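Double-stranded RNA-binding protein 1 (Arabidopsis thaliana, PDB 3ADG) binds double-stranded RNA and assists DICER-LIKE 1 in the accurate processing of primary and precursor microRNAs in the nucleus. Local coordinates at residues A[4-9]-A[59-64]; A[21-26]-A[38-43]. All coordinates share one frame; numbering follows the deposited sequence.

From the N terminus the chain enters helix 5-15, whose first turn makes one side of contact 1, and runs into strands 22-28, 35-42 and 45-48 before helix 56-71 supplies the other side. Contact 1 closes a long loop that spans most of this first double-stranded RNA-binding domain. Contact 2 closes a shorter one, the hairpin of strands 22-28 and 35-42, and lies wholly within the longer loop, so the two nest and do not cross. Their centres are about 10 Å apart and they touch: Lys6 CG lies 3.5 Å from Tyr23 OH, and Ala63 O is equally far from Val40 CG1. Contact 1 pairs the helices; contact 2 joins two of the sheet's three strands.

Contact 1: A[4-9]-A[59-64]; sequences VFKSRL and AEQSAA
Lys6 lies across the Gln61 side chain at about a right angle and ends on Glu60. Its CB stands 3.8 Å from Gln61 NE2, and CG and CD continue over the amide, CG 3.6 Å from Gln61 CD. The chain bends at chi3 (82°), which carries CE past Glu60 CB and OE1 and delivers NZ to Glu60 OE1 at 2.6 Å, a salt bridge that meets the carboxylate from above its plane. Arg56 also pairs with that oxygen, so two cations share it, which probably keeps the carboxylate ionised. Gln61 answers from its own helix: the bend at chi2 (-75°) brings OE1 up to the first turn of helix 5-15, where Lys6 N donates to it at 3.0 Å from above the carbonyl plane. Phe5 CB packs 3.3 Å from the same oxygen. Deeper in, Ala64 CB touches Phe5 CB at 3.6 Å, and Leu9 CD2 reaches Ala64 CB at 4.1 Å. The axes of the short segments 5-9 and 59-64 come within 8.4 Å at 46°, and a small alanine where the backbones come nearest fits this close approach. Such packing of the N-terminal helix on the C-terminal one is characteristic of the alpha-beta-beta-beta-alpha double-stranded RNA-binding fold.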
loop_
_atom_site.group_PDB
_atom_site.type_symbol
_atom_site.label_atom_id
_atom_site.label_comp_id
_atom_site.label_asym_id
_atom_site.label_seq_id
_atom_site.Cartn_x
_atom_site.Cartn_y
_atom_site.Cartn_z
ATOM N N VAL A 4 6.462 4.911 -7.883
ATOM C CA VAL A 4 7.323 5.385 -6.800
ATOM C C VAL A 4 6.719 5.548 -5.380
ATOM O O VAL A 4 7.415 5.981 -4.474
ATOM C CB VAL A 4 8.135 6.681 -7.264
ATOM C CG1 VAL A 4 7.203 7.868 -7.486
ATOM C CG2 VAL A 4 9.272 7.036 -6.296
ATOM N N PHE A 5 5.453 5.169 -5.175
ATOM C CA PHE A 5 4.793 5.422 -3.895
ATOM C C PHE A 5 5.403 4.603 -2.748
ATOM O O PHE A 5 5.669 5.151 -1.674
ATOM C CB PHE A 5 3.284 5.221 -4.010
ATOM C CG PHE A 5 2.648 6.057 -5.081
ATOM C CD1 PHE A 5 2.026 5.443 -6.159
ATOM C CD2 PHE A 5 2.693 7.474 -5.018
ATOM C CE1 PHE A 5 1.412 6.219 -7.190
ATOM C CE2 PHE A 5 2.113 8.266 -6.045
ATOM C CZ PHE A 5 1.470 7.636 -7.123
ATOM N N LYS A 6 5.687 3.312 -2.988
ATOM C CA LYS A 6 6.261 2.479 -1.906
ATOM C C LYS A 6 7.592 3.038 -1.411
ATOM O O LYS A 6 7.776 3.200 -0.214
ATOM C CB LYS A 6 6.439 1.019 -2.328
ATOM C CG LYS A 6 5.112 0.263 -2.526
ATOM C CD LYS A 6 5.382 -1.156 -3.051
ATOM C CE LYS A 6 5.764 -2.167 -1.960
ATOM N NZ LYS A 6 5.997 -3.566 -2.590
ATOM N N SER A 7 8.498 3.345 -2.328
ATOM C CA SER A 7 9.779 3.925 -1.910
ATOM C C SER A 7 9.615 5.291 -1.170
ATOM O O SER A 7 10.316 5.548 -0.176
ATOM C CB SER A 7 10.789 3.983 -3.066
ATOM O OG SER A 7 10.286 4.740 -4.141
ATOM N N ARG A 8 8.666 6.134 -1.609
ATOM C CA ARG A 8 8.471 7.457 -0.965
ATOM C C ARG A 8 7.949 7.266 0.463
ATOM O O ARG A 8 8.298 8.015 1.387
ATOM C CB ARG A 8 7.486 8.322 -1.756
ATOM C CG ARG A 8 8.064 8.876 -3.025
ATOM C CD ARG A 8 7.042 9.804 -3.645
ATOM N NE ARG A 8 7.463 10.246 -4.964
ATOM C CZ ARG A 8 6.592 10.610 -5.901
ATOM N NH1 ARG A 8 5.286 10.608 -5.603
ATOM N NH2 ARG A 8 7.022 10.986 -7.099
ATOM N N LEU A 9 7.132 6.236 0.651
ATOM C CA LEU A 9 6.572 5.974 1.972
ATOM C C LEU A 9 7.670 5.406 2.871
ATOM O O LEU A 9 7.759 5.757 4.046
ATOM C CB LEU A 9 5.392 5.006 1.892
ATOM C CG LEU A 9 4.574 4.850 3.168
ATOM C CD1 LEU A 9 3.900 6.162 3.493
ATOM C CD2 LEU A 9 3.543 3.729 2.956
ATOM N N ALA A 59 -1.503 -3.025 -6.244
ATOM C CA ALA A 59 -2.308 -2.790 -5.034
ATOM C C ALA A 59 -1.474 -2.100 -3.963
ATOM O O ALA A 59 -1.936 -1.129 -3.355
ATOM C CB ALA A 59 -2.896 -4.119 -4.513
ATOM N N GLU A 60 -0.262 -2.614 -3.721
ATOM C CA GLU A 60 0.615 -2.070 -2.690
ATOM C C GLU A 60 0.955 -0.617 -3.025
ATOM O O GLU A 60 0.891 0.257 -2.148
ATOM C CB GLU A 60 1.877 -2.922 -2.571
ATOM C CG GLU A 60 1.561 -4.312 -2.008
ATOM C CD GLU A 60 2.800 -5.212 -1.949
ATOM O OE1 GLU A 60 3.779 -4.915 -2.653
ATOM O OE2 GLU A 60 2.793 -6.196 -1.184
ATOM N N GLN A 61 1.276 -0.357 -4.296
ATOM C CA GLN A 61 1.550 1.005 -4.723
ATOM C C GLN A 61 0.353 1.925 -4.454
ATOM O O GLN A 61 0.538 3.077 -4.069
ATOM C CB GLN A 61 1.956 1.066 -6.173
ATOM C CG GLN A 61 3.306 0.441 -6.408
ATOM C CD GLN A 61 4.490 1.301 -5.942
ATOM O OE1 GLN A 61 4.317 2.450 -5.465
ATOM N NE2 GLN A 61 5.713 0.735 -6.079
ATOM N N SER A 62 -0.859 1.426 -4.694
ATOM C CA SER A 62 -2.089 2.216 -4.478
ATOM C C SER A 62 -2.267 2.537 -2.964
ATOM O O SER A 62 -2.589 3.678 -2.604
ATOM C CB SER A 62 -3.291 1.466 -5.052
ATOM O OG SER A 62 -4.533 2.101 -4.703
ATOM N N ALA A 63 -2.028 1.534 -2.122
ATOM C CA ALA A 63 -2.085 1.687 -0.657
ATOM C C ALA A 63 -1.075 2.775 -0.221
ATOM O O ALA A 63 -1.426 3.639 0.613
ATOM C CB ALA A 63 -1.774 0.355 0.053
ATOM N N ALA A 64 0.153 2.709 -0.766
ATOM C CA ALA A 64 1.224 3.670 -0.412
ATOM C C ALA A 64 0.815 5.080 -0.844
ATOM O O ALA A 64 0.979 6.029 -0.081
ATOM C CB ALA A 64 2.553 3.260 -1.042
HETATM O O HOH W 1 8.518 2.287 -5.084
#

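Contact 2: A[21-26]-A[38-43]; sequences PVYEIV and STVILD
Ser38 turns its hydroxyl to Glu24: OG donates to Glu24 O at 2.8 Å, while Thr39 N donates to the same oxygen from the opposite face of its carbonyl plane. Ser38 OG also lies in plane at the edge of the Tyr23 ring, 3.7 Å from CD2. Thr39 forms a hydrogen-bonded antiparallel pair with Glu24, its carbonyl taking Glu24 N at 2.8 Å; on that face the Glu24 carboxylate passes Thr39 CB, and OE2 forms a salt bridge with Arg46. Val40 faces Tyr23 in a non-hydrogen-bonded pair. With CG2 opposite the backbone N across the CA-CB bond, this methyl sits over one ring face, 3.7 Å from the centroid and 22° off the normal, a CH-pi contact; it also presses tightly on Pro21 CB at 3.5 Å. With an alanine here in place of Tyr23 the ring is gone, which would probably leave the Val40 methyl without its aromatic partner and open a gap beside Ser38 OG. Ile41 returns to hydrogen bonding, its N giving a nearly straight bond (166°) to Val22 O and its O receiving Val22 N at 3.1 Å. Its CB meets Val22 CG1, and CD1 reaches obliquely to Glu24 OE1 at 3.6 Å. Leu42 closes the run with CD1 beside Pro21 CG. In the three-stranded antiparallel sheet, strand 35-42 is central, bonded on its other edge to strand 45-48, and the face bearing Tyr23 and Val40 is covered by helices 5-15 and 56-71 through Leu9 and Ala64, with Lys6 as cation-pi partner of the ring.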
loop_
_atom_site.group_PDB
_atom_site.type_symbol
_atom_site.label_atom_id
_atom_site.label_comp_id
_atom_site.label_asym_id
_atom_site.label_seq_id
_atom_site.Cartn_x
_atom_site.Cartn_y
_atom_site.Cartn_z
ATOM N N PRO A 21 7.001 0.397 6.448
ATOM C CA PRO A 21 5.588 0.064 6.218
ATOM C C PRO A 21 5.479 -1.399 5.862
ATOM O O PRO A 21 6.318 -1.917 5.115
ATOM C CB PRO A 21 5.197 0.910 4.992
ATOM C CG PRO A 21 6.170 2.049 4.956
ATOM C CD PRO A 21 7.454 1.528 5.608
ATOM N N VAL A 22 4.471 -2.070 6.410
ATOM C CA VAL A 22 4.166 -3.430 6.019
ATOM C C VAL A 22 2.849 -3.474 5.205
ATOM O O VAL A 22 1.942 -2.706 5.447
ATOM C CB VAL A 22 4.082 -4.397 7.223
ATOM C CG1 VAL A 22 2.877 -4.125 8.120
ATOM C CG2 VAL A 22 3.986 -5.790 6.720
ATOM N N TYR A 23 2.775 -4.430 4.288
ATOM C CA TYR A 23 1.662 -4.572 3.382
ATOM C C TYR A 23 0.916 -5.881 3.623
ATOM O O TYR A 23 1.522 -6.963 3.651
ATOM C CB TYR A 23 2.159 -4.486 1.930
ATOM C CG TYR A 23 2.733 -3.142 1.613
ATOM C CD1 TYR A 23 4.046 -2.835 1.963
ATOM C CD2 TYR A 23 1.938 -2.147 1.013
ATOM C CE1 TYR A 23 4.583 -1.563 1.690
ATOM C CE2 TYR A 23 2.462 -0.883 0.729
ATOM C CZ TYR A 23 3.777 -0.595 1.100
ATOM O OH TYR A 23 4.300 0.653 0.862
ATOM N N GLU A 24 -0.397 -5.775 3.797
ATOM C CA GLU A 24 -1.271 -6.939 3.709
ATOM C C GLU A 24 -1.806 -6.980 2.270
ATOM O O GLU A 24 -2.179 -5.938 1.712
ATOM C CB GLU A 24 -2.429 -6.821 4.698
ATOM C CG GLU A 24 -2.077 -6.963 6.166
ATOM C CD GLU A 24 -3.228 -6.526 7.055
ATOM O OE1 GLU A 24 -3.040 -6.474 8.269
ATOM O OE2 GLU A 24 -4.321 -6.226 6.510
ATOM N N ILE A 25 -1.766 -8.164 1.661
ATOM C CA ILE A 25 -2.256 -8.392 0.301
ATOM C C ILE A 25 -3.519 -9.268 0.389
ATOM O O ILE A 25 -3.480 -10.354 0.966
ATOM C CB ILE A 25 -1.178 -9.116 -0.586
ATOM C CG1 ILE A 25 0.147 -8.313 -0.640
ATOM C CG2 ILE A 25 -1.716 -9.418 -1.982
ATOM C CD1 ILE A 25 1.363 -9.109 -1.118
ATOM N N VAL A 26 -4.624 -8.788 -0.171
ATOM C CA VAL A 26 -5.855 -9.561 -0.288
ATOM C C VAL A 26 -6.115 -9.957 -1.754
ATOM O O VAL A 26 -6.052 -9.128 -2.676
ATOM C CB VAL A 26 -7.090 -8.818 0.333
ATOM C CG1 VAL A 26 -8.417 -9.533 -0.019
ATOM C CG2 VAL A 26 -6.933 -8.741 1.844
ATOM N N SER A 38 -4.789 -3.946 -1.248
ATOM C CA SER A 38 -3.752 -3.987 -0.216
ATOM C C SER A 38 -4.040 -2.963 0.880
ATOM O O SER A 38 -4.629 -1.912 0.632
ATOM C CB SER A 38 -2.362 -3.749 -0.828
ATOM O OG SER A 38 -1.373 -3.682 0.178
ATOM N N THR A 39 -3.603 -3.286 2.086
ATOM C CA THR A 39 -3.611 -2.365 3.195
ATOM C C THR A 39 -2.166 -2.222 3.579
ATOM O O THR A 39 -1.468 -3.240 3.712
ATOM C CB THR A 39 -4.413 -2.898 4.406
ATOM O OG1 THR A 39 -5.765 -3.146 4.012
ATOM C CG2 THR A 39 -4.396 -1.869 5.586
ATOM N N VAL A 40 -1.717 -0.976 3.675
ATOM C CA VAL A 40 -0.402 -0.651 4.230
ATOM C C VAL A 40 -0.591 -0.203 5.667
ATOM O O VAL A 40 -1.513 0.587 5.981
ATOM C CB VAL A 40 0.445 0.379 3.380
ATOM C CG1 VAL A 40 -0.182 1.765 3.357
ATOM C CG2 VAL A 40 1.916 0.459 3.889
ATOM N N ILE A 41 0.295 -0.699 6.528
ATOM C CA ILE A 41 0.272 -0.371 7.931
ATOM C C ILE A 41 1.562 0.361 8.309
ATOM O O ILE A 41 2.674 -0.169 8.139
ATOM C CB ILE A 41 0.046 -1.624 8.802
ATOM C CG1 ILE A 41 -1.232 -2.359 8.353
ATOM C CG2 ILE A 41 -0.035 -1.246 10.272
ATOM C CD1 ILE A 41 -0.992 -3.616 7.443
ATOM N N LEU A 42 1.386 1.584 8.804
ATOM C CA LEU A 42 2.498 2.456 9.189
ATOM C C LEU A 42 2.176 3.152 10.504
ATOM O O LEU A 42 1.114 3.755 10.655
ATOM C CB LEU A 42 2.788 3.499 8.081
ATOM C CG LEU A 42 3.895 4.522 8.405
ATOM C CD1 LEU A 42 5.285 3.853 8.533
ATOM C CD2 LEU A 42 3.868 5.687 7.404
ATOM N N ASP A 43 3.094 3.062 11.463
ATOM C CA ASP A 43 2.899 3.710 12.770
ATOM C C ASP A 43 1.512 3.376 13.341
ATOM O O ASP A 43 0.816 4.268 13.836
ATOM C CB ASP A 43 3.080 5.231 12.634
ATOM C CG ASP A 43 3.283 5.931 13.981
ATOM O OD1 ASP A 43 3.758 5.282 14.937
ATOM O OD2 ASP A 43 2.974 7.139 14.065
#